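Local coordinates for protein ATP phosphoribosyltransferase regulatory subunit (Bacillus halodurans, PDB 3OD1) that probably serves as the regulatory partner of ATP phosphoribosyltransferase in the first step of histidine biosynthesis, and is built like a histidyl-tRNA synthetase, at residues T35-L40 with I150-R155; C340-N345 with Q384-C389. All blocks are in the same frame, centred on the assembly; numbering follows the deposited sequence.

Interaction 1 of 2, residues T35-L40 with I150-R155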
ATOM      1  N   THR B  35       6.281  11.043   5.131  1.00 30.48           N
ATOM      2  CA  THR B  35       6.182  11.259   3.694  1.00 29.96           C
ATOM      3  C   THR B  35       6.020  12.746   3.368  1.00 36.24           C
ATOM      4  O   THR B  35       6.499  13.216   2.338  1.00 32.21           O
ATOM      5  CB  THR B  35       5.042  10.426   3.058  1.00 35.70           C
ATOM      6  OG1 THR B  35       3.824  10.656   3.766  1.00 39.80           O
ATOM      7  CG2 THR B  35       5.370   8.939   3.119  1.00 40.28           C
ATOM      8  N   GLU B  36       5.373  13.485   4.262  1.00 34.97           N
ATOM      9  CA  GLU B  36       5.265  14.932   4.105  1.00 37.89           C
ATOM     10  C   GLU B  36       6.630  15.620   4.178  1.00 35.68           C
ATOM     11  O   GLU B  36       6.906  16.524   3.400  1.00 33.43           O
ATOM     12  CB  GLU B  36       4.352  15.530   5.168  1.00 38.72           C
ATOM     13  CG  GLU B  36       3.036  16.038   4.613  1.00 61.51           C
ATOM     14  CD  GLU B  36       2.059  16.441   5.701  1.00 72.98           C
ATOM     15  OE1 GLU B  36       2.363  17.391   6.460  1.00 70.40           O
ATOM     16  OE2 GLU B  36       0.986  15.802   5.793  1.00 78.35           O
ATOM     17  N   GLU B  37       7.457  15.229   5.145  1.00 31.49           N
ATOM     18  CA  GLU B  37       8.813  15.787   5.255  1.00 36.09           C
ATOM     19  C   GLU B  37       9.627  15.422   4.016  1.00 35.63           C
ATOM     20  O   GLU B  37      10.274  16.270   3.397  1.00 37.99           O
ATOM     21  CB  GLU B  37       9.535  15.267   6.504  1.00 36.20           C
ATOM     22  CG  GLU B  37      10.903  15.915   6.752  1.00 35.35           C
ATOM     23  CD  GLU B  37      10.784  17.387   7.121  1.00 42.56           C
ATOM     24  OE1 GLU B  37       9.684  17.787   7.529  1.00 40.78           O
ATOM     25  OE2 GLU B  37      11.778  18.143   7.009  1.00 43.74           O
ATOM     26  N   ILE B  38       9.574  14.150   3.648  1.00 34.07           N
ATOM     27  CA  ILE B  38      10.282  13.673   2.465  1.00 36.85           C
ATOM     28  C   ILE B  38       9.928  14.485   1.216  1.00 38.06           C
ATOM     29  O   ILE B  38      10.799  14.813   0.395  1.00 32.35           O
ATOM     30  CB  ILE B  38      10.033  12.171   2.270  1.00 35.20           C
ATOM     31  CG1 ILE B  38      10.756  11.377   3.379  1.00 31.99           C
ATOM     32  CG2 ILE B  38      10.460  11.719   0.875  1.00 30.67           C
ATOM     33  CD1 ILE B  38      10.296   9.922   3.482  1.00 33.90           C
ATOM     34  N   ASN B  39       8.657  14.846   1.082  1.00 35.43           N
ATOM     35  CA  ASN B  39       8.221  15.602  -0.090  1.00 32.99           C
ATOM     36  C   ASN B  39       8.745  17.031  -0.097  1.00 33.25           C
ATOM     37  O   ASN B  39       9.031  17.603  -1.161  1.00 34.17           O
ATOM     38  CB  ASN B  39       6.700  15.607  -0.193  1.00 41.75           C
ATOM     39  CG  ASN B  39       6.223  15.155  -1.549  1.00 60.94           C
ATOM     40  OD1 ASN B  39       5.554  15.906  -2.258  1.00 76.25           O
ATOM     41  ND2 ASN B  39       6.591  13.928  -1.936  1.00 56.23           N
ATOM     42  N   LEU B  40       8.853  17.600   1.095  1.00 34.41           N
ATOM     43  CA  LEU B  40       9.448  18.923   1.277  1.00 37.92           C
ATOM     44  C   LEU B  40      10.931  18.995   0.882  1.00 32.88           C
ATOM     45  O   LEU B  40      11.469  20.084   0.690  1.00 35.47           O
ATOM     46  CB  LEU B  40       9.271  19.382   2.720  1.00 37.72           C
ATOM     47  CG  LEU B  40       7.812  19.699   3.096  1.00 41.81           C
ATOM     48  CD1 LEU B  40       7.706  20.059   4.578  1.00 44.82           C
ATOM     49  CD2 LEU B  40       7.282  20.836   2.245  1.00 38.38           C
ATOM     50  N   ILE B 150      16.588  12.047   9.946  1.00 29.14           N
ATOM     51  CA  ILE B 150      16.455  12.608  11.277  1.00 32.42           C
ATOM     52  C   ILE B 150      15.262  13.555  11.342  1.00 34.96           C
ATOM     53  O   ILE B 150      14.506  13.552  12.318  1.00 39.88           O
ATOM     54  CB  ILE B 150      17.759  13.325  11.717  1.00 33.41           C
ATOM     55  CG1 ILE B 150      18.875  12.285  11.909  1.00 36.35           C
ATOM     56  CG2 ILE B 150      17.514  14.181  12.976  1.00 32.64           C
ATOM     57  CD1 ILE B 150      20.238  12.855  12.220  1.00 41.64           C
ATOM     58  N   ALA B 151      15.075  14.359  10.296  1.00 35.46           N
ATOM     59  CA  ALA B 151      13.966  15.306  10.287  1.00 36.31           C
ATOM     60  C   ALA B 151      12.631  14.572  10.165  1.00 35.20           C
ATOM     61  O   ALA B 151      11.617  14.976  10.757  1.00 39.02           O
ATOM     62  CB  ALA B 151      14.141  16.320   9.174  1.00 34.03           C
ATOM     63  N   ALA B 152      12.624  13.486   9.401  1.00 31.85           N
ATOM     64  CA  ALA B 152      11.395  12.702   9.232  1.00 33.35           C
ATOM     65  C   ALA B 152      11.042  11.957  10.527  1.00 34.24           C
ATOM     66  O   ALA B 152       9.887  11.923  10.935  1.00 37.45           O
ATOM     67  CB  ALA B 152      11.544  11.721   8.068  1.00 25.36           C
ATOM     68  N   LEU B 153      12.044  11.356  11.167  1.00 35.78           N
ATOM     69  CA  LEU B 153      11.837  10.682  12.440  1.00 39.58           C
ATOM     70  C   LEU B 153      11.270  11.644  13.479  1.00 38.95           C
ATOM     71  O   LEU B 153      10.323  11.310  14.180  1.00 41.99           O
ATOM     72  CB  LEU B 153      13.137  10.059  12.939  1.00 35.05           C
ATOM     73  CG  LEU B 153      13.549   8.833  12.126  1.00 34.56           C
ATOM     74  CD1 LEU B 153      14.878   8.291  12.601  1.00 33.17           C
ATOM     75  CD2 LEU B 153      12.457   7.769  12.222  1.00 36.20           C
ATOM     76  N   LYS B 154      11.847  12.841  13.552  1.00 37.41           N
ATOM     77  CA  LYS B 154      11.354  13.903  14.425  1.00 43.50           C
ATOM     78  C   LYS B 154       9.909  14.284  14.140  1.00 40.78           C
ATOM     79  O   LYS B 154       9.107  14.437  15.060  1.00 42.25           O
ATOM     80  CB  LYS B 154      12.231  15.154  14.301  1.00 40.60           C
ATOM     81  CG  LYS B 154      13.560  15.042  15.015  1.00 48.77           C
ATOM     82  CD  LYS B 154      13.952  16.356  15.665  1.00 62.99           C
ATOM     83  CE  LYS B 154      14.685  17.268  14.703  1.00 70.69           C
ATOM     84  NZ  LYS B 154      15.300  18.421  15.432  1.00 76.93           N
ATOM     85  N   ARG B 155       9.578  14.458  12.867  1.00 36.27           N
ATOM     86  CA  ARG B 155       8.233  14.878  12.509  1.00 41.86           C
ATOM     87  C   ARG B 155       7.210  13.782  12.849  1.00 47.55           C
ATOM     88  O   ARG B 155       6.028  14.063  13.055  1.00 45.06           O
ATOM     89  CB  ARG B 155       8.163  15.240  11.026  1.00 37.71           C
ATOM     90  CG  ARG B 155       7.067  16.236  10.672  1.00 48.98           C
ATOM     91  CD  ARG B 155       6.682  16.077   9.210  1.00 53.11           C
ATOM     92  NE  ARG B 155       5.562  16.917   8.805  1.00 49.99           N
ATOM     93  CZ  ARG B 155       5.688  18.024   8.078  1.00 62.86           C
ATOM     94  NH1 ARG B 155       6.891  18.426   7.673  1.00 49.19           N
ATOM     95  NH2 ARG B 155       4.608  18.728   7.752  1.00 71.79           N
TER

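Interaction 2 of 2, residues C340-N345 with Q384-C389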
ATOM      1  N   CYS B 340     -22.571   9.224  15.807  1.00 45.44           N
ATOM      2  CA  CYS B 340     -23.539   8.285  15.250  1.00 45.57           C
ATOM      3  C   CYS B 340     -24.959   8.850  15.319  1.00 42.71           C
ATOM      4  O   CYS B 340     -25.445   9.191  16.389  1.00 46.01           O
ATOM      5  CB  CYS B 340     -23.478   6.947  15.991  1.00 46.40           C
ATOM      6  SG  CYS B 340     -24.689   5.728  15.425  1.00 50.26           S
ATOM      7  N   ILE B 341     -25.606   8.970  14.165  1.00 40.06           N
ATOM      8  CA  ILE B 341     -26.999   9.390  14.105  1.00 42.30           C
ATOM      9  C   ILE B 341     -27.843   8.151  13.845  1.00 37.54           C
ATOM     10  O   ILE B 341     -27.680   7.490  12.824  1.00 33.52           O
ATOM     11  CB  ILE B 341     -27.238  10.424  12.978  1.00 38.47           C
ATOM     12  CG1 ILE B 341     -26.447  11.709  13.250  1.00 36.26           C
ATOM     13  CG2 ILE B 341     -28.729  10.728  12.833  1.00 32.92           C
ATOM     14  CD1 ILE B 341     -26.327  12.629  12.041  1.00 33.66           C
ATOM     15  N   LEU B 342     -28.701   7.813  14.796  1.00 38.74           N
ATOM     16  CA  LEU B 342     -29.608   6.677  14.647  1.00 36.93           C
ATOM     17  C   LEU B 342     -30.946   7.198  14.155  1.00 39.32           C
ATOM     18  O   LEU B 342     -31.520   8.107  14.754  1.00 41.40           O
ATOM     19  CB  LEU B 342     -29.803   5.964  15.989  1.00 34.15           C
ATOM     20  CG  LEU B 342     -28.550   5.323  16.589  1.00 41.93           C
ATOM     21  CD1 LEU B 342     -28.746   5.042  18.073  1.00 45.14           C
ATOM     22  CD2 LEU B 342     -28.177   4.046  15.825  1.00 45.32           C
ATOM     23  N   PHE B 343     -31.447   6.641  13.064  1.00 32.54           N
ATOM     24  CA  PHE B 343     -32.711   7.143  12.546  1.00 39.71           C
ATOM     25  C   PHE B 343     -33.741   6.056  12.327  1.00 38.90           C
ATOM     26  O   PHE B 343     -33.406   4.882  12.239  1.00 37.46           O
ATOM     27  CB  PHE B 343     -32.507   7.956  11.260  1.00 37.13           C
ATOM     28  CG  PHE B 343     -32.040   7.145  10.080  1.00 37.52           C
ATOM     29  CD1 PHE B 343     -32.943   6.683   9.136  1.00 42.94           C
ATOM     30  CD2 PHE B 343     -30.697   6.869   9.899  1.00 37.15           C
ATOM     31  CE1 PHE B 343     -32.511   5.946   8.043  1.00 36.79           C
ATOM     32  CE2 PHE B 343     -30.260   6.124   8.807  1.00 32.32           C
ATOM     33  CZ  PHE B 343     -31.168   5.669   7.882  1.00 33.82           C
ATOM     34  N   SER B 344     -35.006   6.460  12.274  1.00 44.18           N
ATOM     35  CA  SER B 344     -36.068   5.580  11.797  1.00 42.96           C
ATOM     36  C   SER B 344     -36.621   6.130  10.487  1.00 51.09           C
ATOM     37  O   SER B 344     -36.235   7.216  10.042  1.00 45.12           O
ATOM     38  CB  SER B 344     -37.180   5.427  12.830  1.00 35.50           C
ATOM     39  OG  SER B 344     -37.825   6.664  13.079  1.00 44.88           O
ATOM     40  N   ASN B 345     -37.529   5.377   9.883  1.00 61.36           N
ATOM     41  CA  ASN B 345     -37.990   5.655   8.531  1.00 63.45           C
ATOM     42  C   ASN B 345     -38.467   7.084   8.342  1.00 59.35           C
ATOM     43  O   ASN B 345     -38.040   7.771   7.413  1.00 60.45           O
ATOM     44  CB  ASN B 345     -39.104   4.683   8.154  1.00 70.98           C
ATOM     45  CG  ASN B 345     -39.216   4.480   6.664  1.00 74.65           C
ATOM     46  OD1 ASN B 345     -38.212   4.487   5.950  1.00 78.35           O
ATOM     47  ND2 ASN B 345     -40.440   4.291   6.184  1.00 69.48           N
ATOM     48  N   GLN B 384     -18.577   8.242  20.459  1.00 68.44           N
ATOM     49  CA  GLN B 384     -18.363   9.428  21.285  1.00 76.20           C
ATOM     50  C   GLN B 384     -19.657  10.186  21.536  1.00 68.69           C
ATOM     51  O   GLN B 384     -19.949  10.589  22.659  1.00 76.66           O
ATOM     52  CB  GLN B 384     -17.346  10.361  20.626  1.00 85.97           C
ATOM     53  CG  GLN B 384     -15.904   9.976  20.876  1.00100.93           C
ATOM     54  CD  GLN B 384     -15.505  10.132  22.332  1.00111.73           C
ATOM     55  OE1 GLN B 384     -16.149  10.860  23.094  1.00114.12           O
ATOM     56  NE2 GLN B 384     -14.434   9.451  22.727  1.00116.08           N
ATOM     57  N   ASP B 385     -20.425  10.387  20.474  1.00 56.76           N
ATOM     58  CA  ASP B 385     -21.678  11.119  20.571  1.00 64.30           C
ATOM     59  C   ASP B 385     -22.752  10.389  19.772  1.00 60.46           C
ATOM     60  O   ASP B 385     -22.450   9.749  18.764  1.00 53.26           O
ATOM     61  CB  ASP B 385     -21.502  12.540  20.047  1.00 74.91           C
ATOM     62  CG  ASP B 385     -22.676  13.425  20.378  1.00 82.05           C
ATOM     63  OD1 ASP B 385     -23.356  13.147  21.390  1.00 87.78           O
ATOM     64  OD2 ASP B 385     -22.913  14.398  19.631  1.00 83.79           O
ATOM     65  N   VAL B 386     -23.997  10.483  20.229  1.00 54.15           N
ATOM     66  CA  VAL B 386     -25.111   9.780  19.603  1.00 51.79           C
ATOM     67  C   VAL B 386     -26.311  10.716  19.489  1.00 53.30           C
ATOM     68  O   VAL B 386     -26.738  11.315  20.475  1.00 52.65           O
ATOM     69  CB  VAL B 386     -25.520   8.532  20.421  1.00 52.61           C
ATOM     70  CG1 VAL B 386     -26.668   7.771  19.735  1.00 48.49           C
ATOM     71  CG2 VAL B 386     -24.324   7.627  20.638  1.00 50.08           C
ATOM     72  N   ILE B 387     -26.843  10.844  18.280  1.00 45.78           N
ATOM     73  CA  ILE B 387     -28.031  11.653  18.030  1.00 45.09           C
ATOM     74  C   ILE B 387     -29.171  10.730  17.598  1.00 43.08           C
ATOM     75  O   ILE B 387     -28.978   9.856  16.757  1.00 45.13           O
ATOM     76  CB  ILE B 387     -27.760  12.712  16.926  1.00 46.72           C
ATOM     77  CG1 ILE B 387     -26.718  13.728  17.396  1.00 47.03           C
ATOM     78  CG2 ILE B 387     -29.031  13.420  16.515  1.00 48.14           C
ATOM     79  CD1 ILE B 387     -25.392  13.584  16.730  1.00 49.96           C
ATOM     80  N   TYR B 388     -30.348  10.909  18.184  1.00 42.26           N
ATOM     81  CA  TYR B 388     -31.523  10.120  17.806  1.00 46.55           C
ATOM     82  C   TYR B 388     -32.488  10.926  16.935  1.00 44.19           C
ATOM     83  O   TYR B 388     -33.001  11.951  17.360  1.00 55.01           O
ATOM     84  CB  TYR B 388     -32.262   9.625  19.053  1.00 52.15           C
ATOM     85  CG  TYR B 388     -31.492   8.620  19.881  1.00 53.81           C
ATOM     86  CD1 TYR B 388     -31.694   7.257  19.712  1.00 50.97           C
ATOM     87  CD2 TYR B 388     -30.574   9.033  20.838  1.00 55.91           C
ATOM     88  CE1 TYR B 388     -30.998   6.331  20.470  1.00 52.01           C
ATOM     89  CE2 TYR B 388     -29.874   8.114  21.603  1.00 57.11           C
ATOM     90  CZ  TYR B 388     -30.088   6.763  21.412  1.00 57.30           C
ATOM     91  OH  TYR B 388     -29.397   5.835  22.164  1.00 63.80           O
ATOM     92  N   CYS B 389     -32.706  10.484  15.705  1.00 38.66           N
ATOM     93  CA  CYS B 389     -33.770  11.040  14.873  1.00 44.28           C
ATOM     94  C   CYS B 389     -34.823   9.961  14.734  1.00 44.92           C
ATOM     95  O   CYS B 389     -35.008   9.386  13.667  1.00 41.82           O
ATOM     96  CB  CYS B 389     -33.252  11.439  13.487  1.00 42.32           C
ATOM     97  SG  CYS B 389     -31.963  12.658  13.521  1.00 51.80           S
TER

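Interaction 1 of 2, residues T35-L40 with I150-R155
NH1 of Arg155 donates a hydrogen bond of 2.9 Å to OE1 of Glu37, part of a salt bridge; a second salt bridge joins NH2 of Arg155 to OE1 of Glu36, also at 2.9 Å. The hydrogen bond to Glu37 is bent at the hydrogen (141°), yet its oxygen lies in the guanidinium plane and is met nearly along its C-O axis. Glu36 approaches differently, its carboxylate turned 77° against the guanidinium and its CB above one face, out toward the rim. Arginine suits this place because an extended chain spans the distance between helices and offers separate nitrogens to two acids; NE is hydrogen-bonded to OE1 of Gln33, which helps fix the group's rotation. The helices, parts of 21-40 and 139-155, run roughly antiparallel with axes 8.8 Å apart. Both lie in the region related to class-II aminoacyl-tRNA synthetases, where Ile38 packs against strands 104-113 and 125-134 of the large mixed sheet. Small Ala151 and Ala152 let Glu37 come close: its CG is 4.0 Å from N of Ala152. With CG of Glu37 anti to the backbone N (chi1 -174°) and a bend at chi2, the carboxylate sits between Arg155 and Ala151, and its OE2 accepts a hydrogen bond from NE1 of Trp41. Leu40 brings CD1 to 3.6 Å from NH1 of Arg155, while its backbone O makes a weak hydrogen bond to Arg359 of the second subunit.

Interaction 2 of 2, residues C340-N345 with Q384-C389
Strands 340-343 and 385-389 run parallel, 4.7 Å apart at their axes with a 22° angle between them, joined by five backbone hydrogen bonds from Cys340 N to Asp385 O at one end to Ser344 N to Cys389 O at the other. The inner bond from Leu342 N to Ile387 O is 2.8 Å and almost linear at the carbonyl (177°). On one face, Ile341 and Ile387 lie side by side, CG1 of Ile341 being 4.0 Å from CB of Ile387. CG2 of Ile341, anti to its own backbone N, reaches diagonally across to SG of Cys389 on the neighbouring strand, at 3.8 Å. The pair belongs to a three-stranded parallel sheet with strand 339-343 in the middle, bonded on its other side to 365-369; helix 348-359 packs on the Ile341 and Phe343 face and helix 376-381 on the opposite one, giving three layers, helix-sheet-helix, in the C-terminal HisZ domain. Beta-branched Val386 and Ile387 suit the extended backbone. On the face of Cys340, Leu342, Val386 and Tyr388, CD1 of Leu342 is shared: it meets CE1 of Tyr388 at 3.5 Å, oblique to the ring, and CG1 of Val386 at 3.8 Å, so a single methyl touches residues two apart.

Interactions 1 and 2 belong to separate parts of the chain: residues 35-40 and 150-155 lie in the histidyl-tRNA synthetase-like region, residues 340-345 and 384-389 in the C-terminal HisZ domain. Their centres are 40 Å apart and their nearest atoms about 23 Å, so they do not touch. What relates them is the dimer, across which each meets the kind of region in which the other lies. Leu40 in interaction 1 packs on Gly362 in the C-terminal HisZ domain of the second subunit, and Phe343 in interaction 2 packs on Ser140 of the second subunit, on that subunit's helix 139-155, the same helix that carries 150-155 in interaction 1.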